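Local structure of S-adenosylmethionine tRNA ribosyltransferase (Rhodococcus sp., 2NS0) at residues R13-P27 / A73-D85. The protein is of unknown function but may be related to S-adenosylmethionine tRNA ribosyltransferases and probably has a helix-turn-helix type of fold. Residues are numbered along the deposited sequence; the frame is centred on the assembly and turned at random. Where two conformers were deposited one is given.
Sequences RALLDARADSASICP and ARGPIRIRWTRTD. With GOL (glycerol), chain C.
Trp81 lies along helix 13-18 and covers Leu16. One face of the indole rests on Leu16 CB, which sits 3.7 Å from the centroid of the five-membered ring in a CH-pi contact. The far end of the six-membered ring reaches Arg13, with Trp81 CH2 3.8 Å from Arg13 CG. Trp81 CG stands anti to its own carbonyl carbon, beside the backbone N (chi1 -72°), and this swings the ring back over the helix. Leu16 then sends its two methyls past the indole to the strand: CD1 meets Ile79 CG2 at 4.0 Å, and CD2 packs against the Ile79 carbonyl.

Ile79 is also the backbone partner of Ile25. Ile25 N donates to Ile79 O at 2.9 Å, and Ile79 N donates to Ile25 O at 2.7 Å. This is a single antiparallel bridge, a hydrogen-bonded pair. Ile25 CG1 packs on Ile79 CB beside it.

Arg78 curls back at chi2 and chi3 (-53° and -62°), which brings its guanidinium to Ser24. Arg78 NE gives Ser24 OG a nearly straight bond of 2.7 Å in the guanidinium plane; Arg78 NH2 adds weak bonds to Ser24 OG and Ser24 O. A leucine in place of Arg78 would probably leave Ser24 OG without its donor and take away the weak bond to Ser24 O.

Farther along, Pro27 CG packs on Ile77 CG1 at 3.7 Å. The bridge thus ties the linker between helices 5-18 and 27-34 to strand 78-81, whose other edge pairs with strand 59-63 in the antiparallel sheet. A short segment after the first helix paired with the last strand of the sheet is consistent with a winged helix-turn-helix fold. Helix 43-55 touches Arg13, Pro27 and Ile77, and Val30 of helix 27-34 packs against Ile25.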
loop_
_atom_site.group_PDB
_atom_site.type_symbol
_atom_site.label_atom_id
_atom_site.label_comp_id
_atom_site.label_asym_id
_atom_site.label_seq_id
_atom_site.Cartn_x
_atom_site.Cartn_y
_atom_site.Cartn_z
ATOM N N ARG A 13 1.753 -6.983 -1.112
ATOM C CA ARG A 13 2.340 -8.117 -0.339
ATOM C C ARG A 13 3.725 -8.452 -0.846
ATOM O O ARG A 13 4.628 -8.659 -0.073
ATOM C CB ARG A 13 1.473 -9.377 -0.377
ATOM C CG ARG A 13 0.182 -9.213 0.393
ATOM C CD ARG A 13 -0.571 -10.520 0.427
ATOM N NE ARG A 13 -1.902 -10.384 0.993
ATOM C CZ ARG A 13 -3.028 -10.614 0.333
ATOM N NH1 ARG A 13 -2.986 -10.943 -0.942
ATOM N NH2 ARG A 13 -4.206 -10.507 0.942
ATOM N N ALA A 14 3.878 -8.487 -2.152
ATOM C CA ALA A 14 5.132 -8.861 -2.771
ATOM C C ALA A 14 6.204 -7.847 -2.426
ATOM O O ALA A 14 7.340 -8.240 -2.129
ATOM C CB ALA A 14 4.975 -8.946 -4.281
ATOM N N LEU A 15 5.879 -6.547 -2.514
ATOM C CA LEU A 15 6.885 -5.521 -2.201
ATOM C C LEU A 15 7.226 -5.535 -0.707
ATOM O O LEU A 15 8.382 -5.489 -0.359
ATOM C CB LEU A 15 6.449 -4.129 -2.627
ATOM C CG LEU A 15 6.287 -3.894 -4.140
ATOM C CD1 LEU A 15 5.669 -2.551 -4.422
ATOM C CD2 LEU A 15 7.590 -4.043 -4.863
ATOM N N LEU A 16 6.225 -5.627 0.165
ATOM C CA LEU A 16 6.480 -5.658 1.616
ATOM C C LEU A 16 7.282 -6.876 1.968
ATOM O O LEU A 16 8.239 -6.783 2.772
ATOM C CB LEU A 16 5.185 -5.620 2.436
ATOM C CG LEU A 16 4.512 -4.253 2.508
ATOM C CD1 LEU A 16 3.264 -4.319 3.307
ATOM C CD2 LEU A 16 5.417 -3.233 3.159
ATOM N N ASP A 17 6.874 -8.012 1.395
ATOM C CA ASP A 17 7.534 -9.292 1.649
ATOM C C ASP A 17 9.027 -9.200 1.326
ATOM O O ASP A 17 9.817 -9.827 2.009
ATOM C CB ASP A 17 6.890 -10.476 0.905
ATOM C CG ASP A 17 7.320 -11.797 1.459
ATOM O OD1 ASP A 17 6.691 -12.277 2.431
ATOM O OD2 ASP A 17 8.315 -12.375 0.964
ATOM N N ALA A 18 9.428 -8.429 0.322
ATOM C CA ALA A 18 10.846 -8.371 -0.056
ATOM C C ALA A 18 11.688 -7.471 0.878
ATOM O O ALA A 18 12.913 -7.485 0.836
ATOM C CB ALA A 18 10.990 -7.902 -1.509
ATOM N N ARG A 19 11.036 -6.692 1.737
ATOM C CA ARG A 19 11.718 -5.710 2.574
ATOM C C ARG A 19 11.921 -6.228 3.996
ATOM O O ARG A 19 11.264 -7.208 4.400
ATOM C CB ARG A 19 10.923 -4.411 2.570
ATOM C CG ARG A 19 11.027 -3.692 1.244
ATOM C CD ARG A 19 10.820 -2.195 1.403
ATOM N NE ARG A 19 10.781 -1.523 0.100
ATOM C CZ ARG A 19 10.799 -0.206 -0.067
ATOM N NH1 ARG A 19 10.882 0.598 0.997
ATOM N NH2 ARG A 19 10.751 0.296 -1.294
ATOM N N ALA A 20 12.822 -5.586 4.744
ATOM C CA ALA A 20 13.108 -5.904 6.147
ATOM C C ALA A 20 11.882 -5.716 7.033
ATOM O O ALA A 20 10.977 -4.915 6.695
ATOM C CB ALA A 20 14.215 -4.969 6.670
ATOM N N ASP A 21 11.876 -6.435 8.159
ATOM C CA ASP A 21 10.954 -6.151 9.256
ATOM C C ASP A 21 10.991 -4.659 9.624
ATOM O O ASP A 21 12.051 -4.029 9.661
ATOM C CB ASP A 21 11.295 -6.969 10.499
ATOM C CG ASP A 21 11.120 -8.463 10.301
ATOM O OD1 ASP A 21 10.667 -8.903 9.220
ATOM O OD2 ASP A 21 11.460 -9.211 11.255
ATOM N N SER A 22 9.807 -4.109 9.868
ATOM C CA SER A 22 9.626 -2.706 10.207
ATOM C C SER A 22 9.866 -1.711 9.060
ATOM O O SER A 22 9.479 -0.548 9.193
ATOM C CB SER A 22 10.374 -2.346 11.501
ATOM O OG SER A 22 9.778 -3.024 12.618
ATOM N N ALA A 23 10.463 -2.151 7.941
ATOM C CA ALA A 23 10.419 -1.340 6.713
ATOM C C ALA A 23 9.004 -1.042 6.205
ATOM O O ALA A 23 8.013 -1.628 6.650
ATOM C CB ALA A 23 11.250 -1.979 5.610
ATOM N N SER A 24 8.914 -0.093 5.278
ATOM C CA SER A 24 7.652 0.247 4.690
ATOM C C SER A 24 7.853 0.620 3.222
ATOM O O SER A 24 8.989 0.753 2.751
ATOM C CB SER A 24 6.993 1.384 5.458
ATOM O OG SER A 24 7.689 2.587 5.211
ATOM N N ILE A 25 6.718 0.730 2.509
ATOM C CA ILE A 25 6.654 1.116 1.117
ATOM C C ILE A 25 5.684 2.255 1.056
ATOM O O ILE A 25 5.007 2.544 2.033
ATOM C CB ILE A 25 6.194 -0.049 0.141
ATOM C CG1 ILE A 25 4.776 -0.561 0.473
ATOM C CG2 ILE A 25 7.259 -1.178 0.099
ATOM C CD1 ILE A 25 4.208 -1.559 -0.542
ATOM N N CYS A 26 5.634 2.908 -0.094
ATOM C CA CYS A 26 4.663 3.970 -0.314
ATOM C C CYS A 26 3.814 3.545 -1.512
ATOM O O CYS A 26 4.179 2.607 -2.263
ATOM C CB CYS A 26 5.377 5.311 -0.572
ATOM S SG CYS A 26 6.522 5.263 -1.963
ATOM N N PRO A 27 2.652 4.183 -1.675
ATOM C CA PRO A 27 1.758 3.852 -2.800
ATOM C C PRO A 27 2.443 3.933 -4.185
ATOM O O PRO A 27 2.197 3.091 -5.032
ATOM C CB PRO A 27 0.646 4.919 -2.700
ATOM C CG PRO A 27 0.632 5.318 -1.263
ATOM C CD PRO A 27 2.083 5.200 -0.772
ATOM N N ALA A 73 -6.712 9.754 4.428
ATOM C CA ALA A 73 -5.472 10.520 4.671
ATOM C C ALA A 73 -5.077 11.345 3.454
ATOM O O ALA A 73 -5.141 10.879 2.335
ATOM C CB ALA A 73 -4.287 9.570 5.071
ATOM N N ARG A 74 -4.655 12.579 3.715
ATOM C CA ARG A 74 -4.215 13.521 2.692
ATOM C C ARG A 74 -2.695 13.460 2.576
ATOM O O ARG A 74 -1.962 13.575 3.558
ATOM C CB ARG A 74 -4.682 14.951 3.043
ATOM C CG ARG A 74 -4.027 16.050 2.197
ATOM C CD ARG A 74 -4.314 17.468 2.746
ATOM N NE ARG A 74 -5.754 17.728 2.857
ATOM C CZ ARG A 74 -6.514 18.163 1.847
ATOM N NH1 ARG A 74 -5.959 18.403 0.652
ATOM N NH2 ARG A 74 -7.828 18.367 2.028
ATOM N N GLY A 75 -2.224 13.259 1.355
ATOM C CA GLY A 75 -0.807 13.266 1.093
ATOM C C GLY A 75 -0.086 11.991 1.465
ATOM O O GLY A 75 -0.725 10.985 1.753
ATOM N N PRO A 76 1.262 12.020 1.398
ATOM C CA PRO A 76 2.124 10.852 1.507
ATOM C C PRO A 76 1.901 9.995 2.751
ATOM O O PRO A 76 1.789 10.505 3.870
ATOM C CB PRO A 76 3.546 11.450 1.486
ATOM C CG PRO A 76 3.414 12.711 0.713
ATOM C CD PRO A 76 2.050 13.244 1.116
ATOM N N ILE A 77 1.840 8.691 2.528
ATOM C CA ILE A 77 1.605 7.747 3.576
ATOM C C ILE A 77 2.612 6.599 3.411
ATOM O O ILE A 77 3.245 6.463 2.353
ATOM C CB ILE A 77 0.157 7.179 3.529
ATOM C CG1 ILE A 77 -0.109 6.513 2.131
ATOM C CG2 ILE A 77 -0.880 8.293 3.951
ATOM C CD1 ILE A 77 -1.414 5.708 1.928
ATOM N N ARG A 78 2.754 5.790 4.457
ATOM C CA ARG A 78 3.635 4.606 4.426
ATOM C C ARG A 78 2.799 3.348 4.596
ATOM O O ARG A 78 1.769 3.391 5.256
ATOM C CB ARG A 78 4.656 4.671 5.572
ATOM C CG ARG A 78 5.590 5.886 5.563
ATOM C CD ARG A 78 6.317 6.041 4.216
ATOM N NE ARG A 78 7.188 4.902 3.862
ATOM C CZ ARG A 78 7.916 4.878 2.745
ATOM N NH1 ARG A 78 7.867 5.898 1.907
ATOM N NH2 ARG A 78 8.697 3.855 2.448
ATOM N N ILE A 79 3.228 2.229 4.001
ATOM C CA ILE A 79 2.528 0.928 4.198
ATOM C C ILE A 79 3.487 -0.096 4.777
ATOM O O ILE A 79 4.568 -0.264 4.241
ATOM C CB ILE A 79 1.927 0.369 2.858
ATOM C CG1 ILE A 79 1.088 1.445 2.142
ATOM C CG2 ILE A 79 1.123 -0.899 3.089
ATOM C CD1 ILE A 79 0.834 1.140 0.591
ATOM N N ARG A 80 3.095 -0.759 5.869
ATOM C CA ARG A 80 3.943 -1.722 6.585
ATOM C C ARG A 80 3.120 -2.961 6.960
ATOM O O ARG A 80 1.883 -2.888 7.128
ATOM C CB ARG A 80 4.539 -1.089 7.885
ATOM C CG ARG A 80 3.497 -0.856 8.998
ATOM C CD ARG A 80 3.974 0.175 9.998
ATOM N NE ARG A 80 3.145 0.177 11.206
ATOM C CZ ARG A 80 3.312 0.972 12.265
ATOM N NH1 ARG A 80 4.296 1.904 12.337
ATOM N NH2 ARG A 80 2.478 0.808 13.274
ATOM N N TRP A 81 3.789 -4.101 7.075
ATOM C CA TRP A 81 3.188 -5.274 7.718
ATOM C C TRP A 81 2.767 -4.886 9.134
ATOM O O TRP A 81 3.497 -4.184 9.851
ATOM C CB TRP A 81 4.232 -6.375 7.825
ATOM C CG TRP A 81 4.624 -7.076 6.539
ATOM C CD1 TRP A 81 5.899 -7.330 6.101
ATOM C CD2 TRP A 81 3.737 -7.625 5.544
ATOM N NE1 TRP A 81 5.859 -8.014 4.927
ATOM C CE2 TRP A 81 4.546 -8.203 4.551
ATOM C CE3 TRP A 81 2.331 -7.703 5.419
ATOM C CZ2 TRP A 81 4.007 -8.873 3.416
ATOM C CZ3 TRP A 81 1.791 -8.345 4.307
ATOM C CH2 TRP A 81 2.634 -8.924 3.307
ATOM N N THR A 82 1.595 -5.331 9.555
ATOM C CA THR A 82 1.249 -5.311 10.972
ATOM C C THR A 82 2.243 -6.207 11.738
ATOM O O THR A 82 2.590 -7.320 11.287
ATOM C CB THR A 82 -0.173 -5.833 11.173
ATOM O OG1 THR A 82 -1.053 -5.052 10.375
ATOM C CG2 THR A 82 -0.640 -5.718 12.616
ATOM N N ARG A 83 2.717 -5.723 12.884
ATOM C CA ARG A 83 3.613 -6.533 13.716
ATOM C C ARG A 83 3.164 -6.713 15.167
ATOM O O ARG A 83 3.966 -7.034 16.041
ATOM C CB ARG A 83 5.056 -6.003 13.639
ATOM C CG ARG A 83 5.748 -6.327 12.289
ATOM C CD ARG A 83 7.266 -6.114 12.389
ATOM N NE ARG A 83 7.873 -7.003 13.367
ATOM C CZ ARG A 83 8.264 -8.243 13.087
ATOM N NH1 ARG A 83 8.102 -8.732 11.848
ATOM N NH2 ARG A 83 8.794 -9.011 14.044
ATOM N N THR A 84 1.860 -6.543 15.410
ATOM C CA THR A 84 1.296 -6.678 16.735
ATOM C C THR A 84 1.568 -8.107 17.237
ATOM O O THR A 84 1.436 -9.096 16.495
ATOM C CB THR A 84 -0.255 -6.344 16.760
ATOM O OG1 THR A 84 -0.556 -5.298 15.821
ATOM C CG2 THR A 84 -0.735 -5.938 18.213
ATOM N N ASP A 85 1.971 -8.195 18.499
ATOM C CA ASP A 85 2.258 -9.477 19.141
ATOM C C ASP A 85 1.047 -10.393 19.089
ATOM O O ASP A 85 -0.099 -10.010 19.245
ATOM C CB ASP A 85 2.714 -9.271 20.589
ATOM C CG ASP A 85 4.090 -8.628 20.695
ATOM O OD1 ASP A 85 5.025 -9.052 19.984
ATOM O OD2 ASP A 85 4.251 -7.695 21.500
ATOM O OXT ASP A 85 1.215 -11.578 18.898
HETATM C C1 GOL C . 9.992 -9.159 4.710
HETATM O O1 GOL C . 8.658 -8.853 5.119
HETATM C C2 GOL C . 10.159 -10.518 4.027
HETATM O O2 GOL C . 9.363 -11.619 4.482
HETATM C C3 GOL C . 11.556 -10.885 3.482
HETATM O O3 GOL C . 12.591 -9.934 3.638
HETATM O O HOH W 1 9.643 3.245 -0.368
HETATM O O HOH W 2 6.766 -4.007 6.810
#